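Regulator of chromosome condensation (Saccharomyces cerevisiae, PDB 3OF7) acts as the nuclear guanine nucleotide exchange factor for the Ran-type GTPase Gsp1, exchanging its GDP for GTP, and binds chromatin. Local coordinates at residues 60-65 with 89-94; 77-82 with 443-448; 307-312 with 368-373; 334-339 with 345-350. One frame throughout, in Å; residues are numbered along the deposited sequence. Where two conformers were deposited one is given.

Contact 1: 60-65 with 89-94; sequences PFLPRD and WSWGCN
The side chain of L62 overlaps the six-membered ring of W89 with CD2, while its CD1 reaches the six-membered ring of W91. L62 CD2 lies above the W89 ring plane, toward the rim, 3.6 Å from W89 CE3. L62 and W89 run past one another in opposite directions here. The other methyl, L62 CD1, lies 3.7 Å from W91 CH2 and equally near W91 CZ3. L62 holds CG anti to its carbonyl carbon (chi1 -58°), and the fork at CG then spreads the two methyls between the indoles. The backbone joins in as well: F61 O sits 3.7 Å from W89 CZ3.

This is a beta-propeller of the RCC1 type. Residues 60-65 belong to the loop that leaves outer strand 56-58 of one blade and leads to strand 69-74 of the next. Residues 89-92 form the third strand of that next blade. The loop therefore packs on the blade it is about to enter. I69 touches both L62 and W89, and P133 touches both W91 and F61. The polar end of W89 is held separately, with NE1 bonded to D83. An alanine here would probably open a gap under L62 CD2 and F61 O and leave the D83 carboxylate without this N-H donor. W91 NE1, by contrast, makes a weak hydrogen bond to the carbonyl oxygen of E41.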
loop_
_atom_site.group_PDB
_atom_site.type_symbol
_atom_site.label_atom_id
_atom_site.label_comp_id
_atom_site.label_asym_id
_atom_site.label_seq_id
_atom_site.Cartn_x
_atom_site.Cartn_y
_atom_site.Cartn_z
ATOM N N PRO A 60 5.776 -19.514 -8.177
ATOM C CA PRO A 60 6.121 -20.208 -9.421
ATOM C C PRO A 60 5.224 -19.836 -10.603
ATOM O O PRO A 60 5.532 -20.200 -11.735
ATOM C CB PRO A 60 5.955 -21.687 -9.057
ATOM C CG PRO A 60 4.878 -21.698 -8.012
ATOM C CD PRO A 60 4.982 -20.368 -7.267
ATOM N N PHE A 61 4.133 -19.118 -10.346
ATOM C CA PHE A 61 3.220 -18.683 -11.412
ATOM C C PHE A 61 3.642 -17.346 -12.032
ATOM O O PHE A 61 3.034 -16.870 -13.002
ATOM C CB PHE A 61 1.781 -18.630 -10.887
ATOM C CG PHE A 61 1.309 -19.937 -10.327
ATOM C CD1 PHE A 61 1.037 -21.013 -11.178
ATOM C CD2 PHE A 61 1.175 -20.116 -8.955
ATOM C CE1 PHE A 61 0.624 -22.243 -10.666
ATOM C CE2 PHE A 61 0.752 -21.348 -8.431
ATOM C CZ PHE A 61 0.475 -22.409 -9.293
ATOM N N LEU A 62 4.690 -16.752 -11.466
ATOM C CA LEU A 62 5.228 -15.480 -11.938
ATOM C C LEU A 62 6.724 -15.588 -12.211
ATOM O O LEU A 62 7.506 -14.784 -11.697
ATOM C CB LEU A 62 4.946 -14.362 -10.917
ATOM C CG LEU A 62 3.465 -14.135 -10.585
ATOM C CD1 LEU A 62 3.305 -13.274 -9.322
ATOM C CD2 LEU A 62 2.742 -13.522 -11.765
ATOM N N PRO A 63 7.136 -16.576 -13.031
ATOM C CA PRO A 63 8.582 -16.767 -13.175
ATOM C C PRO A 63 9.236 -15.565 -13.849
ATOM O O PRO A 63 8.700 -15.030 -14.821
ATOM C CB PRO A 63 8.691 -18.036 -14.035
ATOM C CG PRO A 63 7.425 -18.078 -14.813
ATOM C CD PRO A 63 6.365 -17.439 -13.946
ATOM N N ARG A 64 10.371 -15.143 -13.299
ATOM C CA ARG A 64 11.097 -13.953 -13.732
ATOM C C ARG A 64 11.453 -13.940 -15.221
ATOM O O ARG A 64 11.470 -12.872 -15.850
ATOM C CB ARG A 64 12.379 -13.831 -12.903
ATOM C CG ARG A 64 13.171 -12.553 -13.101
ATOM C CD ARG A 64 14.514 -12.618 -12.374
ATOM N NE ARG A 64 15.460 -13.489 -13.072
ATOM C CZ ARG A 64 15.798 -14.724 -12.700
ATOM N NH1 ARG A 64 15.285 -15.285 -11.606
ATOM N NH2 ARG A 64 16.667 -15.404 -13.432
ATOM N N ASP A 65 11.734 -15.120 -15.771
ATOM C CA ASP A 65 12.197 -15.249 -17.154
ATOM C C ASP A 65 11.060 -15.284 -18.176
ATOM O O ASP A 65 11.303 -15.198 -19.379
ATOM C CB ASP A 65 13.116 -16.474 -17.311
ATOM C CG ASP A 65 12.351 -17.793 -17.340
ATOM O OD2 ASP A 65 11.293 -17.912 -16.683
ATOM N N TRP A 89 -1.676 -8.564 -14.323
ATOM C CA TRP A 89 -1.954 -9.845 -13.697
ATOM C C TRP A 89 -2.705 -9.577 -12.394
ATOM O O TRP A 89 -2.503 -8.538 -11.757
ATOM C CB TRP A 89 -0.654 -10.559 -13.348
ATOM C CG TRP A 89 0.238 -10.927 -14.505
ATOM C CD1 TRP A 89 0.861 -10.078 -15.382
ATOM C CD2 TRP A 89 0.631 -12.249 -14.880
ATOM N NE1 TRP A 89 1.611 -10.799 -16.292
ATOM C CE2 TRP A 89 1.489 -12.132 -16.000
ATOM C CE3 TRP A 89 0.332 -13.526 -14.385
ATOM C CZ2 TRP A 89 2.049 -13.251 -16.637
ATOM C CZ3 TRP A 89 0.900 -14.634 -15.008
ATOM C CH2 TRP A 89 1.744 -14.489 -16.124
ATOM N N SER A 90 -3.534 -10.532 -11.982
ATOM C CA SER A 90 -4.284 -10.401 -10.732
ATOM C C SER A 90 -4.487 -11.753 -10.066
ATOM O O SER A 90 -4.525 -12.799 -10.733
ATOM C CB SER A 90 -5.650 -9.758 -11.000
ATOM O OG SER A 90 -6.465 -10.618 -11.779
ATOM N N TRP A 91 -4.596 -11.723 -8.742
ATOM C CA TRP A 91 -4.990 -12.893 -7.965
ATOM C C TRP A 91 -5.531 -12.436 -6.623
ATOM O O TRP A 91 -5.246 -11.320 -6.181
ATOM C CB TRP A 91 -3.822 -13.873 -7.784
ATOM C CG TRP A 91 -2.701 -13.374 -6.911
ATOM C CD1 TRP A 91 -2.579 -13.551 -5.567
ATOM C CD2 TRP A 91 -1.535 -12.647 -7.328
ATOM N NE1 TRP A 91 -1.420 -12.975 -5.116
ATOM C CE2 TRP A 91 -0.760 -12.409 -6.175
ATOM C CE3 TRP A 91 -1.082 -12.156 -8.561
ATOM C CZ2 TRP A 91 0.456 -11.713 -6.214
ATOM C CZ3 TRP A 91 0.127 -11.461 -8.598
ATOM C CH2 TRP A 91 0.874 -11.242 -7.432
ATOM N N GLY A 92 -6.316 -13.299 -5.988
ATOM C CA GLY A 92 -6.967 -12.977 -4.729
ATOM C C GLY A 92 -8.468 -13.143 -4.831
ATOM O O GLY A 92 -8.969 -13.898 -5.676
ATOM N N CYS A 93 -9.192 -12.418 -3.986
ATOM C CA CYS A 93 -10.632 -12.592 -3.895
ATOM C C CYS A 93 -11.386 -11.868 -5.020
ATOM O O CYS A 93 -11.264 -10.651 -5.189
ATOM C CB CYS A 93 -11.132 -12.136 -2.528
ATOM S SG CYS A 93 -12.876 -12.495 -2.284
ATOM N N ASN A 94 -12.160 -12.631 -5.788
ATOM C CA ASN A 94 -12.938 -12.074 -6.888
ATOM C C ASN A 94 -14.440 -11.950 -6.596
ATOM O O ASN A 94 -15.239 -11.760 -7.523
ATOM C CB ASN A 94 -12.735 -12.899 -8.160
ATOM C CG ASN A 94 -12.886 -12.064 -9.424
ATOM O OD1 ASN A 94 -12.853 -10.836 -9.373
ATOM N ND2 ASN A 94 -13.042 -12.729 -10.563
#

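Contact 2: 77-82 with 443-448; sequences MHTLAL and FSVSGG
T79 OG1 is the polar atom at the centre of this contact; two edge carbons of F443 meet it, with V445 CG2 more loosely by. T79 OG1 lies in the plane of the F443 ring, at its edge, 3.5 Å from F443 CE2 and 3.6 Å from F443 CZ. V445 CG2 is 4.3 Å from T79 OG1.

The two strands come from neighbouring blades of the beta-propeller. Strand 78-83 is in the blade that begins with strand 69-74. Strand 443-450 is in the closing blade, where it pairs with strand 30-34 from the start of the chain. This joining of the two chain ends in one sheet is the usual "Velcro" closure of a propeller. Residues 78-82 and 443-448 run nearly parallel (12°). Their axes are 9.7 Å apart, too far for strand pairing, and they meet through side chains.

F443 has CG between the backbone N and the carbonyl carbon (chi1 74°), and the ring crosses T79 obliquely, edge first. The C-H groups of a ring edge carry a slight positive charge, which probably suits the threonine oxygen. V74 of strand 69-74 touches T79, F443 and V445, tying the buried group together. F443 also packs on E41 and L42. At the same ring edge, H78 O lies 4.3 Å from F443 CZ.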
loop_
_atom_site.group_PDB
_atom_site.type_symbol
_atom_site.label_atom_id
_atom_site.label_comp_id
_atom_site.label_asym_id
_atom_site.label_seq_id
_atom_site.Cartn_x
_atom_site.Cartn_y
_atom_site.Cartn_z
ATOM N N MET A 77 -7.330 -7.872 -0.063
ATOM C CA MET A 77 -7.588 -9.285 -0.326
ATOM C C MET A 77 -7.227 -9.687 -1.766
ATOM O O MET A 77 -7.543 -10.795 -2.209
ATOM C CB MET A 77 -9.062 -9.623 -0.025
ATOM C CG MET A 77 -9.461 -9.498 1.453
ATOM S SD MET A 77 -11.225 -9.777 1.767
ATOM N N HIS A 78 -6.583 -8.782 -2.507
ATOM C CA HIS A 78 -6.149 -9.100 -3.878
ATOM C C HIS A 78 -4.899 -8.325 -4.254
ATOM O O HIS A 78 -4.559 -7.345 -3.598
ATOM C CB HIS A 78 -7.264 -8.861 -4.901
ATOM C CG HIS A 78 -7.634 -7.420 -5.067
ATOM N ND1 HIS A 78 -7.318 -6.690 -6.194
ATOM C CD2 HIS A 78 -8.287 -6.573 -4.241
ATOM C CE1 HIS A 78 -7.762 -5.454 -6.052
ATOM N NE2 HIS A 78 -8.353 -5.356 -4.874
ATOM N N THR A 79 -4.221 -8.768 -5.308
ATOM C CA THR A 79 -3.004 -8.121 -5.779
ATOM C C THR A 79 -3.048 -7.975 -7.288
ATOM O O THR A 79 -3.599 -8.826 -7.987
ATOM C CB THR A 79 -1.753 -8.944 -5.395
ATOM O OG1 THR A 79 -1.724 -9.120 -3.971
ATOM C CG2 THR A 79 -0.451 -8.247 -5.855
ATOM N N LEU A 80 -2.470 -6.886 -7.773
ATOM C CA LEU A 80 -2.298 -6.679 -9.196
ATOM C C LEU A 80 -0.807 -6.637 -9.468
ATOM O O LEU A 80 -0.058 -6.105 -8.664
ATOM C CB LEU A 80 -2.924 -5.348 -9.610
ATOM C CG LEU A 80 -4.371 -5.107 -9.172
ATOM C CD1 LEU A 80 -4.766 -3.678 -9.529
ATOM C CD2 LEU A 80 -5.343 -6.128 -9.798
ATOM N N ALA A 81 -0.385 -7.190 -10.606
ATOM C CA ALA A 81 1.003 -7.098 -11.029
ATOM C C ALA A 81 1.108 -6.675 -12.494
ATOM O O ALA A 81 0.167 -6.862 -13.280
ATOM C CB ALA A 81 1.741 -8.425 -10.780
ATOM N N LEU A 82 2.245 -6.079 -12.840
ATOM C CA LEU A 82 2.470 -5.569 -14.187
ATOM C C LEU A 82 3.732 -6.179 -14.768
ATOM O O LEU A 82 4.758 -6.245 -14.089
ATOM C CB LEU A 82 2.626 -4.049 -14.146
ATOM C CG LEU A 82 2.613 -3.291 -15.476
ATOM C CD1 LEU A 82 1.238 -3.366 -16.096
ATOM C CD2 LEU A 82 3.016 -1.857 -15.224
ATOM N N PHE A 443 -1.247 -10.738 4.603
ATOM C CA PHE A 443 -0.196 -11.298 3.752
ATOM C C PHE A 443 0.706 -10.197 3.218
ATOM O O PHE A 443 0.364 -9.014 3.297
ATOM C CB PHE A 443 -0.820 -12.099 2.592
ATOM C CG PHE A 443 -1.443 -11.239 1.507
ATOM C CD1 PHE A 443 -2.642 -10.569 1.729
ATOM C CD2 PHE A 443 -0.826 -11.119 0.255
ATOM C CE1 PHE A 443 -3.231 -9.776 0.721
ATOM C CE2 PHE A 443 -1.393 -10.330 -0.757
ATOM C CZ PHE A 443 -2.598 -9.655 -0.526
ATOM N N SER A 444 1.847 -10.594 2.661
ATOM C CA SER A 444 2.807 -9.661 2.075
ATOM C C SER A 444 3.368 -10.216 0.762
ATOM O O SER A 444 3.314 -11.425 0.506
ATOM C CB SER A 444 3.951 -9.393 3.054
ATOM O OG SER A 444 3.457 -9.050 4.338
ATOM N N VAL A 445 3.884 -9.319 -0.074
ATOM C CA VAL A 445 4.468 -9.686 -1.362
ATOM C C VAL A 445 5.754 -8.887 -1.524
ATOM O O VAL A 445 5.810 -7.713 -1.136
ATOM C CB VAL A 445 3.517 -9.361 -2.546
ATOM C CG1 VAL A 445 4.160 -9.747 -3.894
ATOM C CG2 VAL A 445 2.162 -10.057 -2.380
ATOM N N SER A 446 6.786 -9.521 -2.083
ATOM C CA SER A 446 8.014 -8.809 -2.421
ATOM C C SER A 446 8.502 -9.168 -3.829
ATOM O O SER A 446 8.081 -10.161 -4.425
ATOM C CB SER A 446 9.113 -9.075 -1.387
ATOM O OG SER A 446 9.521 -10.428 -1.452
ATOM N N GLY A 447 9.385 -8.330 -4.351
ATOM C CA GLY A 447 10.020 -8.578 -5.626
ATOM C C GLY A 447 11.484 -8.257 -5.466
ATOM O O GLY A 447 11.837 -7.201 -4.939
ATOM N N GLY A 448 12.338 -9.183 -5.893
ATOM C CA GLY A 448 13.768 -8.961 -5.827
ATOM C C GLY A 448 14.538 -9.658 -6.927
ATOM O O GLY A 448 13.971 -10.396 -7.737
#

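Contact 3: 307-312 with 368-373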
loop_
_atom_site.group_PDB
_atom_site.type_symbol
_atom_site.label_atom_id
_atom_site.label_comp_id
_atom_site.label_asym_id
_atom_site.label_seq_id
_atom_site.Cartn_x
_atom_site.Cartn_y
_atom_site.Cartn_z
ATOM N N LEU A 307 1.365 17.728 9.968
ATOM C CA LEU A 307 2.177 16.938 10.886
ATOM C C LEU A 307 3.428 17.735 11.238
ATOM O O LEU A 307 4.057 18.326 10.363
ATOM C CB LEU A 307 2.586 15.606 10.248
ATOM C CG LEU A 307 1.549 14.490 10.088
ATOM C CD1 LEU A 307 0.713 14.661 8.827
ATOM C CD2 LEU A 307 2.248 13.139 10.083
ATOM N N ALA A 308 3.794 17.755 12.511
ATOM C CA ALA A 308 5.044 18.392 12.910
ATOM C C ALA A 308 6.193 17.404 12.725
ATOM O O ALA A 308 6.192 16.314 13.298
ATOM C CB ALA A 308 4.971 18.901 14.353
ATOM N N LEU A 309 7.146 17.778 11.877
ATOM C CA LEU A 309 8.358 16.993 11.668
ATOM C C LEU A 309 9.564 17.915 11.760
ATOM O O LEU A 309 9.507 19.048 11.282
ATOM C CB LEU A 309 8.348 16.307 10.293
ATOM C CG LEU A 309 7.657 14.960 10.026
ATOM C CD1 LEU A 309 8.107 13.864 10.998
ATOM C CD2 LEU A 309 6.148 15.097 10.026
ATOM N N PRO A 310 10.662 17.439 12.380
ATOM C CA PRO A 310 11.908 18.212 12.402
ATOM C C PRO A 310 12.197 18.870 11.045
ATOM O O PRO A 310 11.851 18.314 9.999
ATOM C CB PRO A 310 12.977 17.155 12.724
ATOM C CG PRO A 310 12.216 15.905 13.193
ATOM C CD PRO A 310 10.749 16.235 13.224
ATOM N N ASP A 311 12.814 20.048 11.067
ATOM C CA ASP A 311 13.113 20.792 9.836
ATOM C C ASP A 311 14.074 20.048 8.914
ATOM O O ASP A 311 14.061 20.251 7.697
ATOM N N ASN A 312 14.900 19.188 9.506
ATOM C CA ASN A 312 15.877 18.377 8.779
ATOM C C ASN A 312 15.278 17.436 7.720
ATOM O O ASN A 312 15.884 17.217 6.664
ATOM C CB ASN A 312 16.718 17.568 9.778
ATOM C CG ASN A 312 17.838 16.791 9.111
ATOM N N PRO A 368 1.045 8.881 19.233
ATOM C CA PRO A 368 0.285 9.725 18.316
ATOM C C PRO A 368 1.069 10.794 17.555
ATOM O O PRO A 368 0.478 11.522 16.763
ATOM C CB PRO A 368 -0.733 10.389 19.237
ATOM C CG PRO A 368 0.001 10.528 20.522
ATOM C CD PRO A 368 0.900 9.331 20.632
ATOM N N LEU A 369 2.366 10.917 17.818
ATOM C CA LEU A 369 3.220 11.812 17.034
ATOM C C LEU A 369 4.262 10.975 16.312
ATOM O O LEU A 369 4.722 9.977 16.862
ATOM C CB LEU A 369 3.938 12.824 17.933
ATOM C CG LEU A 369 3.149 13.783 18.819
ATOM C CD1 LEU A 369 4.146 14.593 19.660
ATOM C CD2 LEU A 369 2.225 14.693 18.009
ATOM N N PRO A 370 4.639 11.375 15.080
ATOM C CA PRO A 370 5.670 10.656 14.330
ATOM C C PRO A 370 6.931 10.544 15.172
ATOM O O PRO A 370 7.421 11.555 15.682
ATOM C CB PRO A 370 5.917 11.557 13.116
ATOM C CG PRO A 370 4.682 12.317 12.951
ATOM C CD PRO A 370 4.101 12.516 14.318
ATOM N N THR A 371 7.428 9.322 15.335
ATOM C CA THR A 371 8.536 9.041 16.240
ATOM C C THR A 371 9.594 8.243 15.486
ATOM O O THR A 371 9.300 7.197 14.907
ATOM C CB THR A 371 8.046 8.281 17.498
ATOM O OG1 THR A 371 6.971 9.012 18.103
ATOM C CG2 THR A 371 9.171 8.092 18.523
ATOM N N LYS A 372 10.825 8.749 15.486
ATOM C CA LYS A 372 11.913 8.103 14.754
ATOM C C LYS A 372 12.275 6.757 15.369
ATOM O O LYS A 372 12.422 6.647 16.585
ATOM C CB LYS A 372 13.152 9.014 14.682
ATOM C CG LYS A 372 14.324 8.403 13.905
ATOM C CD LYS A 372 15.348 9.449 13.451
ATOM C CE LYS A 372 16.457 9.663 14.469
ATOM N NZ LYS A 372 17.546 10.557 13.918
ATOM N N LEU A 373 12.396 5.731 14.526
ATOM C CA LEU A 373 12.819 4.415 14.981
ATOM C C LEU A 373 14.334 4.379 15.136
ATOM O O LEU A 373 15.066 4.895 14.291
ATOM C CB LEU A 373 12.359 3.309 14.022
ATOM C CG LEU A 373 10.865 3.066 13.815
ATOM C CD1 LEU A 373 10.641 1.716 13.132
ATOM C CD2 LEU A 373 10.118 3.106 15.136
#
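This is a small apolar contact between two adjacent blades, near the outside of the propeller, with P370 packed against L307 and L309. The proline gives the contact most of its area, and the two leucines reach different carbons of its ring. L307 CD2 comes to within 3.9 Å of P370 CG, the two side chains crossing at a slant. L309 CD1 lies 3.8 Å from P370 CB and approaches at about a right angle. Between the leucines the backbone also comes near, with A308 O at 4.3 Å from P370 CG. Both leucines hold CG anti to their carbonyl carbons (chi1 -74° and -84°), and their far ends bend toward the proline.

In the beta-propeller the two segments have related places. Residues 307-312 follow strand 304-306, the outermost strand of one blade, in the loop that leads on to strand 315-320 of the next. Strand 370-372 is the outermost strand of that next blade. The loop thus touches the outer strand of the blade it is about to start. P370 packs in turn on Y335 of the neighbouring strand, while L307 rests on L278 and S280 of its own blade.

The chain turns a corner at L369, just before the proline. There T371 OG1 donates a hydrogen bond of 2.7 Å to L369 O, spanning P370. The hydroxyl stands above the carbonyl plane, with a C=O...O angle of 143°. T371 OG1 is also hydrogen-bonded to the hydroxyl of Y355.

Contact 4: 334-339 with 345-350; sequences LYSCGR and VGIPKD
After strand 334-337 the chain turns a corner at G338, and after a short excursion it returns beside the strand as the loop 345-350. The nearest backbone pair is S336 and V345, with CA atoms 5.4 Å apart. V345 N bonds weakly to R339 O, at 3.4 Å and 131°. At its backbone angles G338 could hardly carry a side chain, since a CB would strike the carbonyl oxygen of C337.

S336 makes the stronger link. S336 OG donates to V345 O at 2.8 Å, meeting the carbonyl at 126° and slightly off its plane. OG stands between the backbone N and the carbonyl carbon (chi1 70°), which turns it to the loop. I347 CD1 packs on S336 OG at 3.6 Å. V345 CG1 fits into the corner, 3.4 Å from C337 C and 3.5 Å from G338 O. An alanine in place of S336 is likely to leave V345 O without this donor and the returning loop less firmly fixed.

Strand 334-337 lies between strands 324-329 and 370-372 in its blade. S336 also touches L326 of strand 324-329, while I347 lies on T371 of strand 370-372 and V367 of strand 364-368.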
loop_
_atom_site.group_PDB
_atom_site.type_symbol
_atom_site.label_atom_id
_atom_site.label_comp_id
_atom_site.label_asym_id
_atom_site.label_seq_id
_atom_site.Cartn_x
_atom_site.Cartn_y
_atom_site.Cartn_z
ATOM N N LEU A 334 13.020 6.300 9.598
ATOM C CA LEU A 334 11.612 5.938 9.590
ATOM C C LEU A 334 10.913 6.475 10.834
ATOM O O LEU A 334 11.336 6.212 11.966
ATOM C CB LEU A 334 11.456 4.420 9.492
ATOM C CG LEU A 334 10.084 3.846 9.138
ATOM C CD1 LEU A 334 9.647 4.267 7.733
ATOM C CD2 LEU A 334 10.136 2.326 9.246
ATOM N N TYR A 335 9.849 7.233 10.604
ATOM C CA TYR A 335 9.026 7.785 11.677
ATOM C C TYR A 335 7.697 7.049 11.688
ATOM O O TYR A 335 7.029 6.966 10.660
ATOM C CB TYR A 335 8.779 9.271 11.445
ATOM C CG TYR A 335 10.037 10.104 11.482
ATOM C CD1 TYR A 335 10.405 10.791 12.640
ATOM C CD2 TYR A 335 10.861 10.205 10.357
ATOM C CE1 TYR A 335 11.569 11.559 12.680
ATOM C CE2 TYR A 335 12.022 10.973 10.386
ATOM C CZ TYR A 335 12.368 11.641 11.552
ATOM O OH TYR A 335 13.513 12.395 11.576
ATOM N N SER A 336 7.311 6.525 12.846
ATOM C CA SER A 336 6.030 5.844 12.952
ATOM C C SER A 336 5.090 6.547 13.927
ATOM O O SER A 336 5.532 7.255 14.849
ATOM C CB SER A 336 6.225 4.390 13.369
ATOM O OG SER A 336 6.650 4.303 14.714
ATOM N N CYS A 337 3.793 6.357 13.707
ATOM C CA CYS A 337 2.774 6.801 14.656
ATOM C C CYS A 337 1.516 5.952 14.530
ATOM O O CYS A 337 1.278 5.326 13.491
ATOM C CB CYS A 337 2.433 8.280 14.462
ATOM S SG CYS A 337 1.911 8.738 12.810
ATOM N N GLY A 338 0.714 5.956 15.592
ATOM C CA GLY A 338 -0.508 5.170 15.647
ATOM C C GLY A 338 -0.471 4.061 16.677
ATOM O O GLY A 338 0.176 4.170 17.734
ATOM N N ARG A 339 -1.147 2.971 16.340
ATOM C CA ARG A 339 -1.454 1.901 17.279
ATOM C C ARG A 339 -0.251 1.072 17.748
ATOM O O ARG A 339 0.679 0.799 16.981
ATOM C CB ARG A 339 -2.512 0.995 16.654
ATOM C CG ARG A 339 -3.153 0.045 17.629
ATOM C CD ARG A 339 -4.409 -0.537 17.012
ATOM N NE ARG A 339 -5.064 -1.422 17.968
ATOM C CZ ARG A 339 -6.133 -2.163 17.704
ATOM N NH1 ARG A 339 -6.697 -2.145 16.497
ATOM N NH2 ARG A 339 -6.646 -2.919 18.667
ATOM N N VAL A 345 3.547 0.121 15.383
ATOM C CA VAL A 345 4.505 1.226 15.232
ATOM C C VAL A 345 5.985 0.807 15.353
ATOM O O VAL A 345 6.876 1.574 14.976
ATOM C CB VAL A 345 4.182 2.426 16.165
ATOM C CG1 VAL A 345 2.864 3.066 15.734
ATOM C CG2 VAL A 345 4.115 1.978 17.623
ATOM N N GLY A 346 6.235 -0.397 15.869
ATOM C CA GLY A 346 7.582 -0.980 15.878
ATOM C C GLY A 346 8.568 -0.288 16.804
ATOM O O GLY A 346 9.771 -0.257 16.518
ATOM N N ILE A 347 8.045 0.282 17.893
ATOM C CA ILE A 347 8.860 0.924 18.933
ATOM C C ILE A 347 8.902 -0.004 20.162
ATOM O O ILE A 347 7.852 -0.449 20.637
ATOM C CB ILE A 347 8.296 2.324 19.319
ATOM C CG1 ILE A 347 8.243 3.248 18.090
ATOM C CG2 ILE A 347 9.116 2.959 20.446
ATOM C CD1 ILE A 347 7.325 4.447 18.234
ATOM N N PRO A 348 10.109 -0.325 20.665
ATOM C CA PRO A 348 10.144 -1.243 21.804
ATOM C C PRO A 348 9.699 -0.561 23.100
ATOM O O PRO A 348 9.882 0.647 23.248
ATOM C CB PRO A 348 11.615 -1.649 21.886
ATOM C CG PRO A 348 12.358 -0.507 21.286
ATOM C CD PRO A 348 11.454 0.148 20.282
ATOM N N LYS A 349 9.121 -1.342 24.012
ATOM C CA LYS A 349 8.557 -0.827 25.270
ATOM C C LYS A 349 9.504 0.116 26.031
ATOM O O LYS A 349 9.104 1.210 26.435
ATOM C CB LYS A 349 8.117 -1.985 26.176
ATOM C CG LYS A 349 7.506 -1.533 27.503
ATOM C CD LYS A 349 6.742 -2.648 28.191
ATOM C CE LYS A 349 5.972 -2.109 29.396
ATOM N NZ LYS A 349 5.144 -3.177 30.035
ATOM N N ASP A 350 10.760 -0.302 26.193
ATOM C CA ASP A 350 11.743 0.477 26.956
ATOM C C ASP A 350 12.223 1.757 26.263
ATOM O O ASP A 350 13.124 2.428 26.765
ATOM C CB ASP A 350 12.938 -0.399 27.350
ATOM C CG ASP A 350 12.569 -1.473 28.361
#

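How the contacts relate
The contacts form two pairs; contact 1 lies across the chain's centre from contacts 3 and 4. Contacts 1 and 2 have centres about 8 Å apart and share one blade. Their strands 88-92 and 78-83 are neighbours, bonded through W89 N to A81 O. Contacts 3 and 4 have centres about 12 Å apart and share another blade, where strands 334-337 and 370-372 pair. The two pairs lie 25 to 38 Å apart, centre to centre. Along the chain, contacts 1 and 2 cross, their segments alternating, and contact 1 closes before contact 3 opens. Contact 4 is nested within contact 3, and both within contact 2. Contact 2 packs the closing blade, which holds strands from both chain ends, against the next blade.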